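Local atomic coordinates of trehalose-6-phosphate phosphatase (Neosartorya fumigata, PDB entry 5DXL), a protein that belongs to the HAD superfamily of phosphatase-like proteins, with a Rossmann-like alpha/beta core and a smaller domain built on an antiparallel sheet. Residues L22-Y27 with V212-D217; D45-T50 with D261-I266; I80-L85 with Q95-D100; V188-I193 with D218-D223. All coordinates share one frame; numbering follows the deposited sequence.

Contact 1 of 4, residues L22-Y27 with V212-D217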
# COMPACT_ATOMS: atom_id res chain seq x y z
N LEU A 22 -13.76 -7.18 1.49
CA LEU A 22 -12.78 -6.11 1.26
C LEU A 22 -11.51 -6.70 0.67
O LEU A 22 -10.98 -7.67 1.22
CB LEU A 22 -12.47 -5.38 2.56
CG LEU A 22 -11.32 -4.37 2.53
CD1 LEU A 22 -11.62 -3.20 1.60
CD2 LEU A 22 -11.03 -3.88 3.94
N PHE A 23 -11.06 -6.13 -0.44
CA PHE A 23 -9.81 -6.56 -1.10
C PHE A 23 -8.83 -5.40 -1.14
O PHE A 23 -9.20 -4.29 -1.55
CB PHE A 23 -10.09 -7.04 -2.52
CG PHE A 23 -10.91 -8.30 -2.60
CD1 PHE A 23 -10.29 -9.53 -2.72
CD2 PHE A 23 -12.30 -8.24 -2.60
CE1 PHE A 23 -11.05 -10.69 -2.80
CE2 PHE A 23 -13.05 -9.40 -2.68
CZ PHE A 23 -12.44 -10.62 -2.79
N MSE A 24 -7.59 -5.62 -0.71
CA MSE A 24 -6.56 -4.60 -0.83
C MSE A 24 -5.34 -5.23 -1.48
O MSE A 24 -4.72 -6.13 -0.90
CB MSE A 24 -6.24 -4.01 0.56
CG MSE A 24 -7.45 -3.33 1.19
SE MSE A 24 -7.17 -2.56 2.98
CE MSE A 24 -6.83 -4.18 3.98
N PHE A 25 -5.01 -4.77 -2.68
CA PHE A 25 -3.91 -5.33 -3.47
C PHE A 25 -2.83 -4.30 -3.75
O PHE A 25 -3.14 -3.24 -4.28
CB PHE A 25 -4.40 -5.81 -4.84
CG PHE A 25 -5.55 -6.77 -4.80
CD1 PHE A 25 -5.63 -7.78 -3.85
CD2 PHE A 25 -6.55 -6.66 -5.73
CE1 PHE A 25 -6.71 -8.67 -3.86
CE2 PHE A 25 -7.63 -7.56 -5.75
CZ PHE A 25 -7.70 -8.56 -4.83
N ASP A 26 -1.57 -4.63 -3.46
CA ASP A 26 -0.48 -3.93 -4.12
C ASP A 26 -0.57 -4.31 -5.60
O ASP A 26 -1.20 -5.31 -5.95
CB ASP A 26 0.87 -4.31 -3.49
CG ASP A 26 2.02 -3.37 -3.87
OD1 ASP A 26 1.83 -2.42 -4.65
OD2 ASP A 26 3.13 -3.58 -3.35
N TYR A 27 0.03 -3.50 -6.48
CA TYR A 27 -0.03 -3.81 -7.90
C TYR A 27 1.28 -4.48 -8.38
O TYR A 27 1.32 -5.69 -8.60
CB TYR A 27 -0.33 -2.55 -8.74
CG TYR A 27 -0.31 -2.86 -10.21
CD1 TYR A 27 -1.26 -3.70 -10.76
CD2 TYR A 27 0.69 -2.35 -11.02
CE1 TYR A 27 -1.23 -4.03 -12.10
CE2 TYR A 27 0.73 -2.68 -12.38
CZ TYR A 27 -0.23 -3.52 -12.90
OH TYR A 27 -0.20 -3.85 -14.23
N VAL A 212 -11.75 -10.30 4.35
CA VAL A 212 -10.71 -9.36 3.94
C VAL A 212 -9.58 -10.14 3.31
O VAL A 212 -9.05 -11.06 3.93
CB VAL A 212 -10.16 -8.53 5.12
CG1 VAL A 212 -9.11 -7.55 4.62
CG2 VAL A 212 -11.30 -7.79 5.82
N LEU A 213 -9.23 -9.80 2.08
CA LEU A 213 -8.04 -10.38 1.44
C LEU A 213 -7.08 -9.26 1.12
O LEU A 213 -7.41 -8.33 0.38
CB LEU A 213 -8.42 -11.14 0.17
CG LEU A 213 -7.24 -11.70 -0.66
CD1 LEU A 213 -6.41 -12.71 0.12
CD2 LEU A 213 -7.78 -12.35 -1.93
N CYS A 214 -5.88 -9.36 1.67
CA CYS A 214 -4.88 -8.32 1.54
C CYS A 214 -3.61 -8.94 1.01
O CYS A 214 -3.06 -9.84 1.64
CB CYS A 214 -4.65 -7.64 2.88
SG CYS A 214 -3.34 -6.40 2.93
N LEU A 215 -3.16 -8.46 -0.14
CA LEU A 215 -2.04 -9.07 -0.87
C LEU A 215 -0.94 -8.06 -1.19
O LEU A 215 -1.22 -6.96 -1.67
CB LEU A 215 -2.54 -9.69 -2.18
CG LEU A 215 -3.25 -11.05 -2.03
CD1 LEU A 215 -4.31 -11.23 -3.11
CD2 LEU A 215 -2.20 -12.14 -2.15
N GLY A 216 0.30 -8.47 -0.96
CA GLY A 216 1.44 -7.60 -1.26
C GLY A 216 2.74 -8.38 -1.18
O GLY A 216 2.83 -9.37 -0.46
N ASP A 217 3.74 -7.91 -1.91
CA ASP A 217 5.01 -8.63 -2.00
C ASP A 217 6.17 -7.99 -1.27
O ASP A 217 7.18 -8.64 -1.04
CB ASP A 217 5.42 -8.78 -3.47
CG ASP A 217 5.74 -7.45 -4.11
OD1 ASP A 217 4.90 -6.53 -4.01
OD2 ASP A 217 6.82 -7.31 -4.73

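Contact 2 of 4, residues D45-T50 with D261-I266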
# COMPACT_ATOMS: atom_id res chain seq x y z
N ASP A 45 -4.32 -8.00 -20.41
CA ASP A 45 -5.76 -8.16 -20.54
C ASP A 45 -6.32 -9.11 -19.48
O ASP A 45 -7.41 -8.89 -18.96
CB ASP A 45 -6.13 -8.67 -21.93
CG ASP A 45 -5.90 -7.63 -23.02
OD1 ASP A 45 -5.66 -6.45 -22.69
OD2 ASP A 45 -5.98 -8.01 -24.21
N ARG A 46 -5.57 -10.16 -19.15
CA ARG A 46 -6.02 -11.12 -18.15
C ARG A 46 -6.16 -10.48 -16.77
O ARG A 46 -7.15 -10.69 -16.07
CB ARG A 46 -5.08 -12.32 -18.07
CG ARG A 46 -5.50 -13.32 -16.99
CD ARG A 46 -4.66 -14.59 -17.01
NE ARG A 46 -4.85 -15.33 -18.25
CZ ARG A 46 -5.81 -16.23 -18.44
NH1 ARG A 46 -6.66 -16.51 -17.46
NH2 ARG A 46 -5.91 -16.86 -19.61
N VAL A 47 -5.15 -9.71 -16.38
CA VAL A 47 -5.18 -9.02 -15.08
C VAL A 47 -6.37 -8.08 -15.03
O VAL A 47 -7.13 -8.06 -14.06
CB VAL A 47 -3.87 -8.25 -14.80
CG1 VAL A 47 -4.03 -7.35 -13.59
CG2 VAL A 47 -2.71 -9.23 -14.58
N LEU A 48 -6.56 -7.31 -16.11
CA LEU A 48 -7.67 -6.36 -16.16
C LEU A 48 -9.04 -7.03 -16.13
O LEU A 48 -9.95 -6.54 -15.44
CB LEU A 48 -7.55 -5.49 -17.42
CG LEU A 48 -6.39 -4.51 -17.35
CD1 LEU A 48 -6.27 -3.73 -18.65
CD2 LEU A 48 -6.57 -3.57 -16.16
N ARG A 49 -9.20 -8.13 -16.88
CA ARG A 49 -10.45 -8.88 -16.85
C ARG A 49 -10.75 -9.37 -15.44
O ARG A 49 -11.88 -9.32 -14.98
CB ARG A 49 -10.40 -10.11 -17.77
CG ARG A 49 -10.64 -9.84 -19.24
CD ARG A 49 -10.95 -11.15 -19.97
NE ARG A 49 -9.97 -12.21 -19.69
CZ ARG A 49 -8.82 -12.35 -20.33
NH1 ARG A 49 -8.48 -11.51 -21.30
NH2 ARG A 49 -7.99 -13.34 -20.01
N THR A 50 -9.71 -9.88 -14.79
CA THR A 50 -9.83 -10.45 -13.46
C THR A 50 -10.28 -9.40 -12.45
O THR A 50 -11.18 -9.64 -11.65
CB THR A 50 -8.48 -11.06 -13.03
OG1 THR A 50 -8.09 -12.04 -14.00
CG2 THR A 50 -8.58 -11.73 -11.67
N ASP A 261 -0.15 -16.88 -9.34
CA ASP A 261 -0.96 -17.54 -8.31
C ASP A 261 -1.99 -16.58 -7.73
O ASP A 261 -3.09 -16.98 -7.38
CB ASP A 261 -0.06 -18.11 -7.21
CG ASP A 261 0.95 -19.09 -7.76
OD1 ASP A 261 0.54 -20.02 -8.49
OD2 ASP A 261 2.15 -18.90 -7.50
N VAL A 262 -1.63 -15.31 -7.62
CA VAL A 262 -2.58 -14.30 -7.16
C VAL A 262 -3.75 -14.21 -8.13
O VAL A 262 -4.92 -14.27 -7.74
CB VAL A 262 -1.90 -12.93 -7.01
CG1 VAL A 262 -2.93 -11.85 -6.62
CG2 VAL A 262 -0.78 -13.00 -5.98
N ILE A 263 -3.43 -14.09 -9.42
CA ILE A 263 -4.47 -13.98 -10.42
C ILE A 263 -5.32 -15.25 -10.45
O ILE A 263 -6.54 -15.17 -10.53
CB ILE A 263 -3.89 -13.68 -11.81
CG1 ILE A 263 -3.12 -12.35 -11.78
CG2 ILE A 263 -4.99 -13.65 -12.87
CD1 ILE A 263 -3.98 -11.16 -11.34
N GLY A 264 -4.67 -16.41 -10.33
CA GLY A 264 -5.41 -17.66 -10.28
C GLY A 264 -6.37 -17.74 -9.11
O GLY A 264 -7.49 -18.23 -9.24
N THR A 265 -5.93 -17.23 -7.96
CA THR A 265 -6.75 -17.21 -6.76
C THR A 265 -7.96 -16.30 -6.92
O THR A 265 -9.09 -16.68 -6.57
CB THR A 265 -5.93 -16.78 -5.56
OG1 THR A 265 -4.95 -17.79 -5.30
CG2 THR A 265 -6.80 -16.63 -4.33
N ILE A 266 -7.75 -15.11 -7.47
CA ILE A 266 -8.87 -14.19 -7.67
C ILE A 266 -9.84 -14.77 -8.71
O ILE A 266 -11.05 -14.67 -8.55
CB ILE A 266 -8.38 -12.79 -8.09
CG1 ILE A 266 -7.51 -12.20 -6.98
CG2 ILE A 266 -9.57 -11.87 -8.33
CD1 ILE A 266 -6.70 -11.01 -7.43

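Contact 3 of 4, residues I80-L85 with Q95-D100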
# COMPACT_ATOMS: atom_id res chain seq x y z
N ILE A 80 -12.37 0.90 -14.92
CA ILE A 80 -13.18 0.05 -14.05
C ILE A 80 -13.69 0.93 -12.92
O ILE A 80 -12.98 1.21 -11.96
CB ILE A 80 -12.36 -1.13 -13.49
CG1 ILE A 80 -11.74 -1.92 -14.65
CG2 ILE A 80 -13.24 -2.03 -12.62
CD1 ILE A 80 -10.63 -2.86 -14.24
N PRO A 81 -14.93 1.41 -13.03
CA PRO A 81 -15.36 2.48 -12.14
C PRO A 81 -15.44 2.05 -10.67
O PRO A 81 -15.28 2.89 -9.79
CB PRO A 81 -16.75 2.85 -12.68
CG PRO A 81 -17.22 1.64 -13.39
CD PRO A 81 -15.99 1.00 -13.97
N GLU A 82 -15.64 0.76 -10.43
CA GLU A 82 -15.80 0.29 -9.06
C GLU A 82 -14.48 0.18 -8.29
O GLU A 82 -14.50 -0.00 -7.07
CB GLU A 82 -16.49 -1.08 -9.06
CG GLU A 82 -17.89 -1.11 -9.69
CD GLU A 82 -17.87 -1.26 -11.19
OE1 GLU A 82 -16.78 -1.32 -11.79
OE2 GLU A 82 -18.97 -1.34 -11.79
N LEU A 83 -13.35 0.27 -8.98
CA LEU A 83 -12.08 0.13 -8.25
C LEU A 83 -11.81 1.34 -7.40
O LEU A 83 -11.89 2.47 -7.88
CB LEU A 83 -10.91 -0.06 -9.20
CG LEU A 83 -10.75 -1.36 -9.97
CD1 LEU A 83 -9.48 -1.26 -10.82
CD2 LEU A 83 -10.64 -2.53 -8.99
N GLY A 84 -11.44 1.10 -6.15
CA GLY A 84 -10.81 2.14 -5.35
C GLY A 84 -9.34 2.20 -5.73
O GLY A 84 -8.70 1.16 -5.88
N LEU A 85 -8.80 3.40 -5.91
CA LEU A 85 -7.40 3.55 -6.33
C LEU A 85 -6.64 4.43 -5.35
O LEU A 85 -7.07 5.53 -5.04
CB LEU A 85 -7.32 4.14 -7.74
CG LEU A 85 -8.05 3.32 -8.82
CD1 LEU A 85 -8.09 4.11 -10.12
CD2 LEU A 85 -7.39 1.95 -9.03
N GLN A 95 -12.22 7.07 -4.64
CA GLN A 95 -13.16 6.11 -4.06
C GLN A 95 -13.83 5.30 -5.16
O GLN A 95 -14.01 5.78 -6.27
CB GLN A 95 -14.24 6.83 -3.23
CG GLN A 95 -13.75 7.59 -2.00
CD GLN A 95 -13.21 6.66 -0.93
OE1 GLN A 95 -13.71 5.55 -0.73
NE2 GLN A 95 -12.19 7.11 -0.22
N PRO A 96 -14.24 4.06 -4.84
CA PRO A 96 -15.08 3.30 -5.76
C PRO A 96 -16.28 4.12 -6.26
O PRO A 96 -16.95 4.78 -5.45
CB PRO A 96 -15.55 2.12 -4.90
CG PRO A 96 -14.39 1.89 -3.96
CD PRO A 96 -13.91 3.30 -3.62
N ARG A 97 -16.49 4.08 -7.57
CA ARG A 97 -17.65 4.67 -8.26
C ARG A 97 -17.64 6.19 -8.24
O ARG A 97 -18.65 6.83 -8.54
CB ARG A 97 -18.96 4.11 -7.67
CG ARG A 97 -19.11 2.60 -7.84
CD ARG A 97 -20.39 2.03 -7.20
NE ARG A 97 -20.37 0.57 -7.28
CZ ARG A 97 -19.64 -0.20 -6.47
NH1 ARG A 97 -18.89 0.34 -5.51
NH2 ARG A 97 -19.65 -1.52 -6.62
N SER A 98 -16.49 6.78 -7.91
CA SER A 98 -16.32 8.23 -8.00
C SER A 98 -15.37 8.57 -9.14
O SER A 98 -14.41 7.85 -9.39
CB SER A 98 -15.79 8.80 -6.69
OG SER A 98 -15.49 10.18 -6.83
N ASP A 99 -15.64 9.67 -9.84
CA ASP A 99 -14.72 10.17 -10.85
C ASP A 99 -13.68 11.10 -10.23
O ASP A 99 -12.72 11.48 -10.89
CB ASP A 99 -15.48 10.93 -11.95
CG ASP A 99 -16.30 10.01 -12.84
OD1 ASP A 99 -15.92 8.83 -13.01
OD2 ASP A 99 -17.32 10.48 -13.39
N ASP A 100 -13.88 11.45 -8.97
CA ASP A 100 -13.07 12.48 -8.32
C ASP A 100 -11.85 11.91 -7.60
O ASP A 100 -11.97 11.03 -6.75
CB ASP A 100 -13.92 13.27 -7.32
CG ASP A 100 -15.13 13.93 -7.97
OD1 ASP A 100 -15.01 14.37 -9.13
OD2 ASP A 100 -16.19 13.98 -7.32
O HOH W 1 -14.94 5.53 -10.65

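Contact 4 of 4, residues V188-I193 with D218-D223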
# COMPACT_ATOMS: atom_id res chain seq x y z
N VAL A 188 1.49 8.30 4.30
CA VAL A 188 2.18 7.59 3.23
C VAL A 188 2.32 6.09 3.56
O VAL A 188 2.38 5.25 2.67
CB VAL A 188 3.59 8.21 2.98
CG1 VAL A 188 4.45 7.31 2.10
CG2 VAL A 188 3.44 9.59 2.38
N ASN A 189 2.36 5.78 4.85
CA ASN A 189 2.50 4.40 5.32
C ASN A 189 1.29 3.55 4.91
O ASN A 189 0.14 3.93 5.18
CB ASN A 189 2.69 4.40 6.84
CG ASN A 189 3.01 3.02 7.39
OD1 ASN A 189 2.14 2.18 7.51
ND2 ASN A 189 4.28 2.81 7.74
N LYS A 190 1.53 2.41 4.27
CA LYS A 190 0.45 1.58 3.76
C LYS A 190 -0.44 1.00 4.85
O LYS A 190 -1.61 0.68 4.62
CB LYS A 190 1.01 0.44 2.90
CG LYS A 190 1.03 0.79 1.44
CD LYS A 190 1.35 -0.41 0.55
CE LYS A 190 1.52 0.05 -0.88
NZ LYS A 190 1.81 -1.06 -1.81
N GLY A 191 0.12 0.86 6.06
CA GLY A 191 -0.67 0.41 7.19
C GLY A 191 -1.69 1.46 7.57
O GLY A 191 -2.81 1.15 7.96
N PHE A 192 -1.28 2.72 7.47
CA PHE A 192 -2.17 3.83 7.75
C PHE A 192 -3.30 3.74 6.74
O PHE A 192 -4.49 3.78 7.07
CB PHE A 192 -1.41 5.16 7.65
CG PHE A 192 -2.25 6.37 7.96
CD1 PHE A 192 -3.11 6.90 7.01
CD2 PHE A 192 -2.15 7.00 9.19
CE1 PHE A 192 -3.87 8.02 7.28
CE2 PHE A 192 -2.91 8.13 9.47
CZ PHE A 192 -3.77 8.63 8.52
N ILE A 193 -2.90 3.58 5.48
CA ILE A 193 -3.85 3.44 4.41
C ILE A 193 -4.83 2.28 4.67
O ILE A 193 -6.04 2.48 4.65
CB ILE A 193 -3.12 3.25 3.05
CG1 ILE A 193 -2.24 4.49 2.76
CG2 ILE A 193 -4.11 2.96 1.93
CD1 ILE A 193 -1.23 4.31 1.60
N ASP A 218 6.05 -6.71 -0.92
CA ASP A 218 7.25 -5.99 -0.49
C ASP A 218 7.24 -5.53 0.96
O ASP A 218 6.32 -5.82 1.72
CB ASP A 218 7.52 -4.81 -1.45
CG ASP A 218 6.51 -3.66 -1.34
OD1 ASP A 218 5.81 -3.49 -0.32
OD2 ASP A 218 6.45 -2.87 -2.31
N PHE A 219 8.30 -4.81 1.33
CA PHE A 219 8.50 -4.37 2.70
C PHE A 219 7.41 -3.40 3.14
O PHE A 219 6.96 -3.46 4.28
CB PHE A 219 9.89 -3.72 2.82
CG PHE A 219 10.25 -3.28 4.21
CD1 PHE A 219 10.79 -4.17 5.12
CD2 PHE A 219 10.08 -1.96 4.60
CE1 PHE A 219 11.13 -3.76 6.41
CE2 PHE A 219 10.42 -1.54 5.88
CZ PHE A 219 10.95 -2.45 6.78
N THR A 220 6.97 -2.53 2.24
CA THR A 220 5.92 -1.57 2.55
C THR A 220 4.57 -2.26 2.75
O THR A 220 3.74 -1.81 3.54
CB THR A 220 5.79 -0.48 1.45
OG1 THR A 220 4.88 -0.90 0.42
CG2 THR A 220 7.14 -0.17 0.84
N ASP A 221 4.35 -3.35 2.03
CA ASP A 221 3.11 -4.09 2.14
C ASP A 221 2.98 -4.77 3.50
O ASP A 221 1.86 -5.03 3.95
CB ASP A 221 3.02 -5.12 1.02
CG ASP A 221 2.84 -4.47 -0.33
OD1 ASP A 221 2.21 -3.40 -0.38
OD2 ASP A 221 3.32 -5.05 -1.32
N GLU A 222 4.10 -5.05 4.13
CA GLU A 222 4.12 -5.61 5.48
C GLU A 222 3.30 -4.76 6.46
O GLU A 222 2.68 -5.29 7.38
CB GLU A 222 5.56 -5.77 5.98
CG GLU A 222 6.34 -6.84 5.22
CD GLU A 222 5.85 -8.25 5.55
OE1 GLU A 222 5.60 -8.53 6.73
OE2 GLU A 222 5.71 -9.06 4.61
N ASP A 223 3.27 -3.45 6.23
CA ASP A 223 2.55 -2.57 7.14
C ASP A 223 1.03 -2.77 7.03
O ASP A 223 0.30 -2.57 8.00
CB ASP A 223 2.94 -1.10 6.89
CG ASP A 223 4.34 -0.77 7.41
OD1 ASP A 223 4.77 -1.36 8.42
OD2 ASP A 223 5.01 0.09 6.79
O HOH W 2 4.14 1.06 4.35
O HOH W 3 4.55 -0.69 -3.14

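Contact 1 of 4, residues L22-Y27 with V212-D217
Leu213 O receives two donors from the neighbouring strand. Met24 N gives it a hydrogen bond of 2.9 Å, and Phe23 CA lies 3.3 Å from Leu213 O as a CA-H...O contact. Leu22 O and Met24 O are met in the same way, by the N-H of Leu213 and of Leu215 and by the CA of Val212 and of Cys214. Asp26 N adds a further bond to Leu215 O at 3.0 Å. These bonds hold two parallel strands in register.

On one face of the pair lie Phe23, Phe25, Leu213 and Leu215. Leu213 CD2 comes to the edge of the Phe23 ring, 3.8 Å from CE1 of Phe23. Phe25 and Leu215 both turn CG away from their carbonyl carbons (chi1 -54° and -78°). Their side chains therefore run alongside each other, and Leu215 CD1 reaches Phe25 CE1 at 3.6 Å. On the other face the selenomethionine Met24 bends at its last torsion. This brings Met24 CE within 4.1 Å of Val212 CG1, beside Cys214.

Asp26 OD2 and Asp217 OD1, two like charges, stand 3.5 Å apart, with the carboxylate planes turned 44° against each other. Lys190 forms a salt bridge with Asp26 OD1. Asp26 opens the Asp-Tyr-Asp-Gly-Thr sequence, a match to the HAD signature that goes with the first core strand.

Strand 60-65 lines the far edge of strand 21-25, and strand 238-243 lines that of strand 211-216. Helix 222-229 packs over Met24 and Cys214, while helix 259-270 meets Phe25 and Leu215 on the opposite face.

Contact 2 of 4, residues D45-T50 with D261-I266
Thr50 and Ile263 turn their branches in matching ways. In Thr50, chi1 of -57° sets OG1 beside the backbone N and swings CG2 opposite that N, out toward Ile266. In Ile263, chi1 of -61° puts CG2 in the same place, so this methyl faces Thr50 and Arg46. Ile263 CG2 lies 3.7 Å from Thr50 OG1. The same methyl also meets the aliphatic part of Arg46, with Arg46 CG at 4.2 Å from Ile263 CG2. The other branch of Ile263 runs toward Val47 at about a right angle and ends with CD1 4.0 Å from Val47 CG2.

The two helices cover the same face of the core sheet in this Rossmann-like HAD fold. Their segments run the same way at 36°, with the axes 10.3 Å apart at closest. No hydrogen bond crosses between the segments.

The hydroxyl of Thr50 is used within its own helix. Thr50 OG1 donates to Arg46 O at 2.6 Å, and Thr50 N binds the same oxygen from the opposite face of its carbonyl plane. This grip fixes the rotation of the side chain and leaves its methyl to the neighbouring helix. Thr50 CG2 presses on Ile266 CG2 at 3.5 Å, tighter than usual for two methyls. One turn further on, Asn270 ND2 of helix 259-270 bonds to Thr50 O.

Contact 3 of 4, residues I80-L85 with Q95-D100
Glu82 lies against the end of Arg97. Its CB is 4.0 Å from Arg97 NH2. CG comes closer, over one face of the guanidinium and offset toward its rim, 3.6 Å from NH2 of Arg97. The chain then bends at chi2 (84°), which turns the carboxylate aside. The carboxylate and guanidinium planes stand 83° apart. The tip makes no ion pair here, since Glu82 OE2 and Arg97 NE are 5.1 Å apart. Arg97 reaches across with an extended chain from CG to NE.

A backbone bond also joins the segments. Arg97 N donates to Pro81 O at 2.8 Å. A water gives Pro81 O a second bond and bridges it to Ser98 O, at 2.7 Å from that oxygen. Two turns present these groups: a type I turn from Ile80 to Leu83 and a type II turn from Gln95 to Ser98.

Pro96, second residue of the type II turn, packs its ring against the backbone of Glu82 and Gly84. Its CB sits 3.2 Å from Glu82 O, and its CD lies 3.7 Å from CA of Gly84, where no side chain intervenes. Arg94 NH2 also hydrogen-bonds to Ile80 O and Leu83 O of the first turn. The contact thus joins the segment leading into strand 84-87 to the loop between strands 92-94 and 101-103.

Polar cohesion rests on the backbone and one bridging water. The opposite charges of Glu82 and Arg97 probably add only a longer-range attraction, while the side chains meet through aliphatic carbon and a guanidinium face.

Contact 4 of 4, residues V188-I193 with D218-D223
One salt bridge crosses the contact: Lys190 NZ to Asp221 OD1, 2.8 Å, on the syn lone pair of the carboxylate. The lysine chain is extended beyond CG and runs alongside Asp221. Lys190 NZ has further partners in Asp26 OD1, Ile65 O and a water that passes on to Asp218 OD2. Several oxygens thus fix the ammonium group. On its way the chain brushes Thr220, with Lys190 CD 3.6 Å from Thr220 OG1.

A second water and hydrogen bonds tie 188-193 to 218-223. This water accepts from Lys190 N at 2.9 Å and donates to both Thr220 O and Asp223 OD2. In the conformer described, Asn189 OD1 accepts from Gly191 N at 2.8 Å, an N-cap of helix 190-199. The bond from Asn189 ND2 to Asp223 OD2 is weak. Asn189 has a second conformer, so both are less certain. Asp223 has a stronger partner in Arg226, which forms a salt bridge with its OD1.

Within 218-223, Asp218 OD1 accepts from Asp221 N at 2.8 Å, an Asx motif, and also from the hydroxyl of Thr220. These bonds probably help hold the loop in the shape that presents Asp221 to Lys190.

The close backbone approach is at Gly191. Its CA lies 3.2 Å from Asp223 O, and no side chain stands between.

A lysine at a helix start facing a Gly-Asp-Asp-Phe-Thr-Asp loop matches HAD motifs III and IV. In relatives these line the active site at the C-terminal ends of the core strands, so the same place is probable here.

How the contacts relate
Contact 1 is the buried centre of the main sheet. Contact 2 is also buried, though farther from the chain centre. Contact 4 is near the centre but only partly buried, like contact 3 toward one side of the sheet. Contacts 1 and 2 meet where Phe25 and Leu215 pack on Ile266 and Val262, so apolar chemistry runs from strands to covering helices. Contact 4 touches contact 1 at its acidic end, where Lys190 bridges to Asp26. There the chemistry is charge, water and helix capping. Contact 2 is held by apolar packing, whereas contact 3 relies on turns, backbone and water. Contacts 2 and 3 touch lightly, with Ile80 against helix 45-56; contact 4 touches neither.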